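Long-range contacts in peptide chain release factor RF2 (Thermus thermophilus, PDB 2IHR), which directs termination of translation at the stop codons UGA and UAA, its GGQ peptide-hydrolysis motif reaching into the peptidyl-transferase centre of the ribosome: residues A[116-121]-A[208-213]; A[149-154]-A[169-174]; A[177-182]-A[343-348]; A[256-261]-A[277-282]. All coordinates share one frame; numbering follows the deposited sequence.

Contact 1 of 4, residues A[116-121]-A[208-213]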
loop_
_atom_site.group_PDB
_atom_site.type_symbol
_atom_site.label_atom_id
_atom_site.label_comp_id
_atom_site.label_asym_id
_atom_site.label_seq_id
_atom_site.Cartn_x
_atom_site.Cartn_y
_atom_site.Cartn_z
ATOM N N ALA A 116 3.495 -5.157 -2.423
ATOM C CA ALA A 116 3.931 -3.794 -2.598
ATOM C C ALA A 116 5.421 -3.555 -2.782
ATOM O O ALA A 116 6.280 -4.268 -2.216
ATOM C CB ALA A 116 3.405 -2.986 -1.429
ATOM N N ILE A 117 5.712 -2.557 -3.622
ATOM C CA ILE A 117 7.079 -2.110 -3.913
ATOM C C ILE A 117 7.132 -0.699 -3.336
ATOM O O ILE A 117 6.525 0.239 -3.884
ATOM C CB ILE A 117 7.355 -2.013 -5.408
ATOM C CG1 ILE A 117 7.114 -3.374 -6.064
ATOM C CG2 ILE A 117 8.792 -1.497 -5.632
ATOM C CD1 ILE A 117 6.981 -3.320 -7.579
ATOM N N LEU A 118 7.817 -0.586 -2.197
ATOM C CA LEU A 118 7.972 0.663 -1.450
ATOM C C LEU A 118 9.419 1.149 -1.577
ATOM O O LEU A 118 10.380 0.357 -1.409
ATOM C CB LEU A 118 7.566 0.425 0.015
ATOM C CG LEU A 118 7.701 1.562 1.065
ATOM C CD1 LEU A 118 6.499 1.558 2.032
ATOM C CD2 LEU A 118 9.029 1.409 1.805
ATOM N N THR A 119 9.569 2.440 -1.906
ATOM C CA THR A 119 10.906 3.024 -2.111
ATOM C C THR A 119 11.113 4.294 -1.287
ATOM O O THR A 119 10.245 5.168 -1.255
ATOM C CB THR A 119 11.125 3.417 -3.604
ATOM O OG1 THR A 119 10.610 2.398 -4.466
ATOM C CG2 THR A 119 12.607 3.629 -3.891
ATOM N N ILE A 120 12.290 4.425 -0.686
ATOM C CA ILE A 120 12.642 5.567 0.166
ATOM C C ILE A 120 13.925 6.250 -0.261
ATOM O O ILE A 120 14.934 5.601 -0.501
ATOM C CB ILE A 120 12.831 5.111 1.639
ATOM C CG1 ILE A 120 11.493 4.586 2.187
ATOM C CG2 ILE A 120 13.286 6.281 2.520
ATOM C CD1 ILE A 120 11.622 3.441 3.129
ATOM N N GLN A 121 13.894 7.571 -0.365
ATOM C CA GLN A 121 15.100 8.309 -0.715
ATOM C C GLN A 121 15.141 9.524 0.163
ATOM O O GLN A 121 14.107 10.111 0.422
ATOM C CB GLN A 121 15.050 8.730 -2.183
ATOM C CG GLN A 121 15.329 7.581 -3.134
ATOM C CD GLN A 121 15.245 7.967 -4.586
ATOM O OE1 GLN A 121 14.156 8.113 -5.160
ATOM N NE2 GLN A 121 16.406 8.134 -5.199
ATOM N N VAL A 208 8.500 8.829 0.290
ATOM C CA VAL A 208 8.189 7.391 0.235
ATOM C C VAL A 208 7.277 7.103 -0.937
ATOM O O VAL A 208 6.281 7.797 -1.100
ATOM C CB VAL A 208 7.444 6.917 1.566
ATOM C CG1 VAL A 208 6.929 5.501 1.442
ATOM C CG2 VAL A 208 8.389 7.001 2.772
ATOM N N GLU A 209 7.623 6.102 -1.761
ATOM C CA GLU A 209 6.778 5.688 -2.883
ATOM C C GLU A 209 6.367 4.236 -2.747
ATOM O O GLU A 209 7.141 3.394 -2.241
ATOM C CB GLU A 209 7.461 5.852 -4.237
ATOM C CG GLU A 209 6.697 6.813 -5.184
ATOM C CD GLU A 209 5.179 6.534 -5.331
ATOM O OE1 GLU A 209 4.450 7.454 -5.760
ATOM O OE2 GLU A 209 4.710 5.417 -5.036
ATOM N N VAL A 210 5.154 3.977 -3.226
ATOM C CA VAL A 210 4.527 2.676 -3.220
ATOM C C VAL A 210 3.697 2.507 -4.503
ATOM O O VAL A 210 2.830 3.338 -4.797
ATOM C CB VAL A 210 3.542 2.525 -2.007
ATOM C CG1 VAL A 210 3.238 1.027 -1.721
ATOM C CG2 VAL A 210 4.127 3.189 -0.803
ATOM N N ILE A 211 3.974 1.437 -5.257
ATOM C CA ILE A 211 3.245 1.080 -6.482
ATOM C C ILE A 211 2.985 -0.438 -6.356
ATOM O O ILE A 211 3.671 -1.132 -5.612
ATOM C CB ILE A 211 4.096 1.331 -7.707
ATOM C CG1 ILE A 211 5.252 0.325 -7.709
ATOM C CG2 ILE A 211 4.538 2.821 -7.751
ATOM C CD1 ILE A 211 6.244 0.529 -8.781
ATOM N N PRO A 212 2.005 -0.986 -7.072
ATOM C CA PRO A 212 1.861 -2.441 -6.845
ATOM C C PRO A 212 2.595 -3.396 -7.785
ATOM O O PRO A 212 2.722 -3.100 -8.988
ATOM C CB PRO A 212 0.354 -2.661 -6.947
ATOM C CG PRO A 212 -0.037 -1.698 -8.030
ATOM C CD PRO A 212 0.817 -0.420 -7.744
ATOM N N GLU A 213 3.071 -4.525 -7.226
ATOM C CA GLU A 213 3.709 -5.590 -8.019
ATOM C C GLU A 213 2.555 -6.432 -8.574
ATOM O O GLU A 213 2.006 -7.326 -7.904
ATOM C CB GLU A 213 4.608 -6.512 -7.195
ATOM C CG GLU A 213 4.502 -7.974 -7.672
ATOM C CD GLU A 213 5.563 -8.890 -7.100
ATOM O OE1 GLU A 213 5.273 -9.645 -6.126
ATOM O OE2 GLU A 213 6.694 -8.843 -7.647
HETATM O O HOH W 1 8.106 2.224 -4.745
#
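Val208 splits its two methyls between two partners on strand 116-121: CG1 lies 4.0 Å from Leu118 CD1, while CG2 runs beside Ile120 CG1, the two side chains pointing the same way. Branched residues suit such a buried face because they fill it close to the backbone. Glu209 next pairs with Thr119, its N donating to Thr119 O at 2.8 Å and its O accepting from Thr119 N. Both residues turn to the other face, where a water donates to Ile117 O at 2.7 Å, more weakly to Glu209 O, and also meets the hydroxyl of Thr119; a small polar side chain fits there, and Gln168 is a further partner of that hydroxyl. Val210 returns to the first face. Its CG1 is anti to the backbone N (chi1 -161°) and meets Ala116 CB, and CG2 touches Leu118 CD1. Ile211 then forms the second hydrogen-bonded pair, its O taking Ile117 N almost along the C=O axis at 3.2 Å. Ile211 CG1 packs 3.9 Å from Ile117 CB. Pro212 faces Ala116 at a position that asks for no N-H across the pair. At Glu213 the aliphatic CB lies 4.0 Å from Ile117 CD1. Helices 127-145 and 176-180 cover the Leu118 and Val210 face, and helix 268-294 reaches the Ile117 and Ile211 side: two antiparallel neighbours inside a mixed sheet layered between helices.

Contact 2 of 4, residues A[149-154]-A[169-174]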
loop_
_atom_site.group_PDB
_atom_site.type_symbol
_atom_site.label_atom_id
_atom_site.label_comp_id
_atom_site.label_asym_id
_atom_site.label_seq_id
_atom_site.Cartn_x
_atom_site.Cartn_y
_atom_site.Cartn_z
ATOM N N PHE A 149 4.026 -10.185 6.934
ATOM C CA PHE A 149 4.382 -9.984 5.539
ATOM C C PHE A 149 5.868 -10.249 5.443
ATOM O O PHE A 149 6.601 -10.065 6.406
ATOM C CB PHE A 149 4.110 -8.552 5.060
ATOM C CG PHE A 149 2.663 -8.135 5.099
ATOM C CD1 PHE A 149 1.635 -9.082 5.175
ATOM C CD2 PHE A 149 2.321 -6.781 4.969
ATOM C CE1 PHE A 149 0.262 -8.680 5.104
ATOM C CE2 PHE A 149 0.970 -6.362 4.900
ATOM C CZ PHE A 149 -0.063 -7.307 4.962
ATOM N N GLN A 150 6.306 -10.684 4.270
ATOM C CA GLN A 150 7.711 -10.971 4.029
ATOM C C GLN A 150 8.326 -9.768 3.330
ATOM O O GLN A 150 7.723 -9.136 2.451
ATOM C CB GLN A 150 7.853 -12.229 3.162
ATOM C CG GLN A 150 7.197 -13.452 3.766
ATOM C CD GLN A 150 7.819 -13.830 5.088
ATOM O OE1 GLN A 150 8.896 -14.423 5.128
ATOM N NE2 GLN A 150 7.155 -13.471 6.184
ATOM N N VAL A 151 9.541 -9.461 3.732
ATOM C CA VAL A 151 10.223 -8.327 3.177
ATOM C C VAL A 151 11.472 -8.788 2.422
ATOM O O VAL A 151 12.285 -9.560 2.944
ATOM C CB VAL A 151 10.600 -7.294 4.326
ATOM C CG1 VAL A 151 11.341 -6.071 3.755
ATOM C CG2 VAL A 151 9.345 -6.839 5.050
ATOM N N GLU A 152 11.602 -8.289 1.190
ATOM C CA GLU A 152 12.727 -8.581 0.312
ATOM C C GLU A 152 13.444 -7.272 0.024
ATOM O O GLU A 152 12.944 -6.434 -0.716
ATOM C CB GLU A 152 12.207 -9.163 -0.990
ATOM C CG GLU A 152 12.860 -10.435 -1.407
ATOM C CD GLU A 152 11.861 -11.422 -1.977
ATOM O OE1 GLU A 152 11.093 -12.000 -1.174
ATOM O OE2 GLU A 152 11.840 -11.614 -3.220
ATOM N N VAL A 153 14.605 -7.064 0.618
ATOM C CA VAL A 153 15.306 -5.827 0.340
ATOM C C VAL A 153 15.836 -5.873 -1.080
ATOM O O VAL A 153 16.886 -6.456 -1.341
ATOM C CB VAL A 153 16.501 -5.621 1.250
ATOM C CG1 VAL A 153 17.254 -4.301 0.829
ATOM C CG2 VAL A 153 16.047 -5.625 2.690
ATOM N N VAL A 154 15.114 -5.259 -2.002
ATOM C CA VAL A 154 15.559 -5.261 -3.378
ATOM C C VAL A 154 16.909 -4.596 -3.485
ATOM O O VAL A 154 17.809 -5.099 -4.131
ATOM C CB VAL A 154 14.575 -4.530 -4.275
ATOM C CG1 VAL A 154 15.195 -4.321 -5.633
ATOM C CG2 VAL A 154 13.268 -5.335 -4.384
ATOM N N ILE A 169 12.158 -1.889 -1.103
ATOM C CA ILE A 169 11.719 -3.196 -0.665
ATOM C C ILE A 169 10.454 -3.728 -1.322
ATOM O O ILE A 169 9.690 -2.998 -1.967
ATOM C CB ILE A 169 11.526 -3.216 0.842
ATOM C CG1 ILE A 169 10.314 -2.356 1.240
ATOM C CG2 ILE A 169 12.792 -2.708 1.502
ATOM C CD1 ILE A 169 9.864 -2.502 2.749
ATOM N N LEU A 170 10.264 -5.035 -1.144
ATOM C CA LEU A 170 9.139 -5.754 -1.697
ATOM C C LEU A 170 8.497 -6.393 -0.492
ATOM O O LEU A 170 9.130 -7.212 0.215
ATOM C CB LEU A 170 9.645 -6.815 -2.665
ATOM C CG LEU A 170 8.629 -7.713 -3.370
ATOM C CD1 LEU A 170 7.646 -6.901 -4.119
ATOM C CD2 LEU A 170 9.379 -8.638 -4.279
ATOM N N VAL A 171 7.248 -5.989 -0.249
ATOM C CA VAL A 171 6.490 -6.449 0.898
ATOM C C VAL A 171 5.437 -7.374 0.367
ATOM O O VAL A 171 4.508 -6.947 -0.325
ATOM C CB VAL A 171 5.858 -5.221 1.663
ATOM C CG1 VAL A 171 4.948 -5.684 2.837
ATOM C CG2 VAL A 171 6.979 -4.339 2.196
ATOM N N LYS A 172 5.581 -8.644 0.726
ATOM C CA LYS A 172 4.680 -9.693 0.263
ATOM C C LYS A 172 3.656 -10.159 1.298
ATOM O O LYS A 172 4.000 -10.631 2.381
ATOM C CB LYS A 172 5.529 -10.866 -0.218
ATOM C CG LYS A 172 6.664 -10.483 -1.186
ATOM C CD LYS A 172 7.557 -11.673 -1.385
ATOM C CE LYS A 172 8.309 -11.587 -2.693
ATOM N NZ LYS A 172 8.827 -12.931 -3.140
ATOM N N GLY A 173 2.386 -10.018 0.937
ATOM C CA GLY A 173 1.292 -10.392 1.813
ATOM C C GLY A 173 0.018 -9.810 1.219
ATOM O O GLY A 173 0.070 -8.932 0.352
ATOM N N GLU A 174 -1.130 -10.295 1.691
ATOM C CA GLU A 174 -2.421 -9.849 1.192
ATOM C C GLU A 174 -2.646 -8.375 1.446
ATOM O O GLU A 174 -2.522 -7.899 2.571
ATOM C CB GLU A 174 -3.544 -10.711 1.804
ATOM C CG GLU A 174 -4.683 -9.979 2.511
ATOM C CD GLU A 174 -4.282 -9.427 3.867
ATOM O OE1 GLU A 174 -3.577 -10.142 4.612
ATOM O OE2 GLU A 174 -4.680 -8.286 4.194
#
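Phe149 reaches across the end of strand 169-172, and its side chain can be traced outward atom by atom. Phe149 CB starts 3.4 Å from Lys172 O and also touches Val171 CG1. With chi1 at -63°, CG sits beside the backbone N, which lets the ring lean across the other chain. CD2 on one flank meets Val171 CG1 at 3.6 Å; on the other, CD1 comes equally near Gly173 CA. Glycine suits that position, since it brings no side chain into the space the ring occupies. Farther out CE1 passes Gly173 CA, and Phe149 CZ ends 3.5 Å from Glu174 O. Beyond the ring the strands pair as a regular antiparallel ladder. Gln150 and Lys172 exchange two backbone hydrogen bonds, the one from Lys172 N to Gln150 O being nearly straight (174° at the hydrogen), and Glu152 and Leu170 exchange two more. On the same face as these pairs, the extended Lys172 chain carries NZ to the carboxylate of Glu152, forming a salt bridge 3.1 Å from OE1; its hydrogen bonds to both oxygens are weak, so charge rather than direction probably dominates. Val151 occupies the opposite face, with CG1 4.0 Å from Ile169 CD1. The two strands form a hairpin at the margin of the mixed sheet: strand 150-158 is outermost, strand 164-172 joins it to strand 115-122, helices 127-145 and 176-180 pack against Phe149, Ile169 and Val171, and helix 268-294 meets Glu152, Val154 and Leu170.

Contact 3 of 4, residues A[177-182]-A[343-348]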
loop_
_atom_site.group_PDB
_atom_site.type_symbol
_atom_site.label_atom_id
_atom_site.label_comp_id
_atom_site.label_asym_id
_atom_site.label_seq_id
_atom_site.Cartn_x
_atom_site.Cartn_y
_atom_site.Cartn_z
ATOM N N TYR A 177 0.102 -3.753 -0.942
ATOM C CA TYR A 177 -0.043 -2.502 -1.665
ATOM C C TYR A 177 -1.123 -1.592 -1.079
ATOM O O TYR A 177 -0.868 -0.450 -0.681
ATOM C CB TYR A 177 -0.404 -2.760 -3.105
ATOM C CG TYR A 177 -0.536 -1.454 -3.827
ATOM C CD1 TYR A 177 0.534 -0.569 -3.857
ATOM C CD2 TYR A 177 -1.760 -1.035 -4.364
ATOM C CE1 TYR A 177 0.395 0.712 -4.385
ATOM C CE2 TYR A 177 -1.906 0.255 -4.893
ATOM C CZ TYR A 177 -0.823 1.115 -4.886
ATOM O OH TYR A 177 -0.947 2.408 -5.304
ATOM N N GLY A 178 -2.349 -2.092 -1.061
ATOM C CA GLY A 178 -3.453 -1.312 -0.512
ATOM C C GLY A 178 -3.179 -0.608 0.816
ATOM O O GLY A 178 -3.334 0.614 0.922
ATOM N N LEU A 179 -2.801 -1.382 1.835
ATOM C CA LEU A 179 -2.486 -0.846 3.160
ATOM C C LEU A 179 -1.379 0.190 3.135
ATOM O O LEU A 179 -1.517 1.249 3.720
ATOM C CB LEU A 179 -2.054 -1.965 4.108
ATOM C CG LEU A 179 -3.165 -2.982 4.364
ATOM C CD1 LEU A 179 -2.616 -4.113 5.226
ATOM C CD2 LEU A 179 -4.347 -2.307 5.046
ATOM N N LEU A 180 -0.279 -0.136 2.470
ATOM C CA LEU A 180 0.861 0.747 2.383
ATOM C C LEU A 180 0.652 1.931 1.438
ATOM O O LEU A 180 1.372 2.944 1.513
ATOM C CB LEU A 180 2.077 -0.050 1.912
ATOM C CG LEU A 180 2.704 -0.859 3.028
ATOM C CD1 LEU A 180 3.898 -1.734 2.565
ATOM C CD2 LEU A 180 3.117 0.167 4.095
ATOM N N SER A 181 -0.326 1.797 0.555
ATOM C CA SER A 181 -0.566 2.810 -0.447
ATOM C C SER A 181 -0.769 4.265 0.042
ATOM O O SER A 181 -0.246 5.188 -0.559
ATOM C CB SER A 181 -1.693 2.331 -1.399
ATOM O OG SER A 181 -3.010 2.372 -0.852
ATOM N N PRO A 182 -1.472 4.483 1.163
ATOM C CA PRO A 182 -1.678 5.856 1.626
ATOM C C PRO A 182 -0.473 6.446 2.332
ATOM O O PRO A 182 -0.547 7.522 2.941
ATOM C CB PRO A 182 -2.845 5.709 2.572
ATOM C CG PRO A 182 -2.561 4.372 3.225
ATOM C CD PRO A 182 -2.192 3.527 2.029
ATOM N N ASP A 343 -3.771 2.593 12.523
ATOM C CA ASP A 343 -4.748 3.664 12.661
ATOM C C ASP A 343 -4.467 4.839 11.746
ATOM O O ASP A 343 -5.386 5.584 11.381
ATOM C CB ASP A 343 -4.863 4.091 14.140
ATOM C CG ASP A 343 -3.626 4.835 14.677
ATOM O OD1 ASP A 343 -2.477 4.629 14.206
ATOM O OD2 ASP A 343 -3.822 5.643 15.628
ATOM N N LEU A 344 -3.202 4.986 11.359
ATOM C CA LEU A 344 -2.796 6.053 10.463
ATOM C C LEU A 344 -3.171 5.644 9.051
ATOM O O LEU A 344 -3.521 6.477 8.209
ATOM C CB LEU A 344 -1.279 6.298 10.588
ATOM C CG LEU A 344 -0.858 7.231 11.752
ATOM C CD1 LEU A 344 0.623 7.086 11.992
ATOM C CD2 LEU A 344 -1.265 8.714 11.416
ATOM N N ILE A 345 -3.113 4.347 8.797
ATOM C CA ILE A 345 -3.469 3.826 7.490
ATOM C C ILE A 345 -4.976 3.917 7.220
ATOM O O ILE A 345 -5.394 4.617 6.287
ATOM C CB ILE A 345 -3.000 2.381 7.355
ATOM C CG1 ILE A 345 -1.456 2.345 7.269
ATOM C CG2 ILE A 345 -3.645 1.732 6.106
ATOM C CD1 ILE A 345 -0.912 0.883 7.260
ATOM N N TRP A 346 -5.801 3.228 8.018
ATOM C CA TRP A 346 -7.254 3.295 7.811
ATOM C C TRP A 346 -7.682 4.721 7.561
ATOM O O TRP A 346 -8.480 5.004 6.690
ATOM C CB TRP A 346 -8.017 2.793 9.025
ATOM C CG TRP A 346 -7.908 1.335 9.188
ATOM C CD1 TRP A 346 -7.483 0.644 10.321
ATOM C CD2 TRP A 346 -8.060 0.357 8.155
ATOM N NE1 TRP A 346 -7.347 -0.691 10.025
ATOM C CE2 TRP A 346 -7.691 -0.903 8.711
ATOM C CE3 TRP A 346 -8.466 0.418 6.812
ATOM C CZ2 TRP A 346 -7.709 -2.089 7.968
ATOM C CZ3 TRP A 346 -8.480 -0.775 6.060
ATOM C CH2 TRP A 346 -8.101 -2.010 6.651
ATOM N N ALA A 347 -7.132 5.627 8.338
ATOM C CA ALA A 347 -7.500 7.020 8.217
ATOM C C ALA A 347 -7.089 7.580 6.896
ATOM O O ALA A 347 -7.750 8.449 6.380
ATOM C CB ALA A 347 -6.873 7.838 9.350
ATOM N N GLY A 348 -5.983 7.090 6.364
ATOM C CA GLY A 348 -5.509 7.590 5.091
ATOM C C GLY A 348 -6.368 7.050 3.981
ATOM O O GLY A 348 -6.727 7.785 3.028
#
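Ile345 has CG1 beside its backbone N (chi1 -70°) and CG2 anti to that nitrogen, a setting that spreads both branches around the carbonyl oxygen of Leu179. CG2 comes closest, 3.2 Å from Leu179 O, while CD1, at the end of the longer branch, lies 3.6 Å from the same atom. Leu179 likewise places CG beside its own N (chi1 -63°), and from there CD2 reaches two neighbours on helix 343-348: Ile345 CG2 at 4.2 Å and Trp346 CH2 at 4.1 Å. The leucine methyl thus touches the far end of the indole, whose ring is also stacked with His103. Pro182, in a short 3-10 segment just beyond Leu179 and Leu180, closes the other end of the contact. Its CG lies 4.1 Å from Ile345 CG2, and its CB is 4.0 Å from Gly348 C. A compact proline ring fits here because Gly348 has no side chain, so the ring can approach the helix backbone itself. Polar ties occur around the patch: Pro182 O accepts from Arg325, and Asp343 forms a salt bridge with Arg330. The junction of the C-terminal helix 342-353 with the short helix 176-180 is itself made by hydrocarbon side chains against each other and against backbone, including the Leu179 carbonyl, without hydrogen bonds or ion pairs. Its cohesion therefore probably comes from burial and from the fit of Leu179, Pro182 and Ile345, rather than from directional bonds.

Contact 4 of 4, residues A[256-261]-A[277-282]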
loop_
_atom_site.group_PDB
_atom_site.type_symbol
_atom_site.label_atom_id
_atom_site.label_comp_id
_atom_site.label_asym_id
_atom_site.label_seq_id
_atom_site.Cartn_x
_atom_site.Cartn_y
_atom_site.Cartn_z
ATOM N N THR A 256 13.319 4.479 -21.651
ATOM C CA THR A 256 12.917 5.383 -20.571
ATOM C C THR A 256 14.020 5.891 -19.666
ATOM O O THR A 256 13.938 6.996 -19.161
ATOM C CB THR A 256 11.961 4.706 -19.637
ATOM O OG1 THR A 256 12.689 3.699 -18.922
ATOM C CG2 THR A 256 10.794 4.059 -20.406
ATOM N N GLY A 257 15.040 5.078 -19.430
ATOM C CA GLY A 257 16.100 5.508 -18.539
ATOM C C GLY A 257 15.794 4.934 -17.171
ATOM O O GLY A 257 16.592 5.055 -16.235
ATOM N N ILE A 258 14.615 4.323 -17.056
ATOM C CA ILE A 258 14.217 3.691 -15.812
ATOM C C ILE A 258 15.291 2.648 -15.509
ATOM O O ILE A 258 15.730 1.931 -16.398
ATOM C CB ILE A 258 12.825 3.005 -15.948
ATOM C CG1 ILE A 258 11.758 4.078 -16.127
ATOM C CG2 ILE A 258 12.501 2.136 -14.710
ATOM C CD1 ILE A 258 10.343 3.559 -16.090
ATOM N N THR A 259 15.750 2.583 -14.268
ATOM C CA THR A 259 16.751 1.590 -13.940
ATOM C C THR A 259 16.435 0.941 -12.599
ATOM O O THR A 259 15.899 1.582 -11.702
ATOM C CB THR A 259 18.172 2.198 -13.952
ATOM O OG1 THR A 259 18.707 2.246 -12.625
ATOM C CG2 THR A 259 18.145 3.596 -14.538
ATOM N N VAL A 260 16.758 -0.345 -12.491
ATOM C CA VAL A 260 16.513 -1.138 -11.294
ATOM C C VAL A 260 17.744 -1.975 -10.947
ATOM O O VAL A 260 18.215 -2.750 -11.773
ATOM C CB VAL A 260 15.344 -2.137 -11.506
ATOM C CG1 VAL A 260 15.113 -2.962 -10.244
ATOM C CG2 VAL A 260 14.082 -1.416 -11.944
ATOM N N THR A 261 18.245 -1.822 -9.721
ATOM C CA THR A 261 19.393 -2.570 -9.231
ATOM C C THR A 261 18.893 -3.591 -8.196
ATOM O O THR A 261 17.892 -3.360 -7.536
ATOM C CB THR A 261 20.375 -1.614 -8.650
ATOM O OG1 THR A 261 20.572 -0.555 -9.600
ATOM C CG2 THR A 261 21.686 -2.324 -8.363
ATOM N N LYS A 277 11.159 -7.902 -12.600
ATOM C CA LYS A 277 9.801 -8.006 -12.087
ATOM C C LYS A 277 9.418 -6.621 -11.552
ATOM O O LYS A 277 8.295 -6.150 -11.775
ATOM C CB LYS A 277 9.728 -9.078 -10.993
ATOM C CG LYS A 277 8.548 -10.025 -11.202
ATOM C CD LYS A 277 8.405 -11.040 -10.083
ATOM C CE LYS A 277 9.571 -11.990 -10.067
ATOM N NZ LYS A 277 9.179 -13.270 -9.435
ATOM N N ILE A 278 10.361 -5.972 -10.860
ATOM C CA ILE A 278 10.144 -4.611 -10.363
ATOM C C ILE A 278 10.049 -3.670 -11.564
ATOM O O ILE A 278 9.041 -2.985 -11.738
ATOM C CB ILE A 278 11.301 -4.070 -9.424
ATOM C CG1 ILE A 278 11.095 -4.507 -7.962
ATOM C CG2 ILE A 278 11.245 -2.536 -9.379
ATOM C CD1 ILE A 278 11.384 -5.922 -7.650
ATOM N N LEU A 279 11.089 -3.653 -12.393
ATOM C CA LEU A 279 11.126 -2.792 -13.574
ATOM C C LEU A 279 9.832 -2.815 -14.369
ATOM O O LEU A 279 9.288 -1.767 -14.768
ATOM C CB LEU A 279 12.272 -3.195 -14.500
ATOM C CG LEU A 279 12.668 -2.180 -15.590
ATOM C CD1 LEU A 279 12.495 -2.807 -16.968
ATOM C CD2 LEU A 279 11.847 -0.887 -15.470
ATOM N N LYS A 280 9.337 -4.012 -14.605
ATOM C CA LYS A 280 8.122 -4.133 -15.373
ATOM C C LYS A 280 7.016 -3.309 -14.715
ATOM O O LYS A 280 6.346 -2.482 -15.364
ATOM C CB LYS A 280 7.727 -5.617 -15.503
ATOM C CG LYS A 280 8.296 -6.350 -16.756
ATOM C CD LYS A 280 8.221 -7.872 -16.598
ATOM C CE LYS A 280 8.131 -8.608 -17.911
ATOM N NZ LYS A 280 6.772 -9.197 -18.127
ATOM N N ALA A 281 6.856 -3.524 -13.412
ATOM C CA ALA A 281 5.845 -2.844 -12.603
ATOM C C ALA A 281 5.965 -1.319 -12.548
ATOM O O ALA A 281 4.979 -0.621 -12.321
ATOM C CB ALA A 281 5.889 -3.389 -11.232
ATOM N N ARG A 282 7.175 -0.807 -12.726
ATOM C CA ARG A 282 7.389 0.630 -12.718
ATOM C C ARG A 282 6.957 1.248 -14.048
ATOM O O ARG A 282 6.514 2.391 -14.109
ATOM C CB ARG A 282 8.853 0.922 -12.448
ATOM C CG ARG A 282 9.284 0.586 -11.033
ATOM C CD ARG A 282 10.663 1.110 -10.760
ATOM N NE ARG A 282 10.660 2.503 -11.139
ATOM C CZ ARG A 282 11.746 3.249 -11.283
ATOM N NH1 ARG A 282 12.972 2.763 -11.079
ATOM N NH2 ARG A 282 11.578 4.513 -11.630
#
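Val260 and Ile258 point from an edge strand of a three-stranded antiparallel sheet onto the long helix 268-294, which packs across one face of the sheet within the RF-1 domain, the family region that carries the GGQ motif. Strand and helix segments run roughly antiparallel, 153° between their directions, with axes 8.3 Å apart. In Val260, CG1 is anti to the backbone N (chi1 180°) and rests 4.0 Å from Ile278 CG2; the other methyl, CG2, packs 3.6 Å from Leu279 CB. A beta-branched residue suits the strand here, its two methyls engaging successive helix residues. Ile258 also faces the helix, its CB 4.0 Å from Leu279 CD2. It follows an ST turn in which Thr256 OG1 accepts a hydrogen bond from Ile258 N at 2.8 Å. In Arg282, CG lies beside the backbone N, chi2 is extended, and the bend at chi3 (51°) turns the guanidinium out of the line of the stem, so that its face meets Ile258. Thr259 O is near the edge of the guanidinium, 3.2 Å from Arg282 NH1, but the angle is too poor for a hydrogen bond. The head instead offers a broad face to hydrocarbon: Ile258 CG2 sits over its centre, 3.7 Å from Arg282 CZ.

Contacts 1 and 2 are strand pairings in one sheet, joined through neighbouring strands 115-122 and 164-172, where Ala116 O probably accepts from Val171 N. Contact 1 is largely buried in the sheet interior; contact 2, at its margin, is partly exposed and adds a salt bridge to its backbone ladder. Contact 3 is buried too, yet it joins two helical segments through apolar surfaces, and its Tyr177 packs against Pro212 of contact 1. Contact 4, its centre about 19 Å from the centre of the chain, unites a strand of a separate sheet with a helix and includes an arginine. That helix touches contact 1 through Ala281 and contact 2 through Ile278, whereas contacts 3 and 4 do not meet.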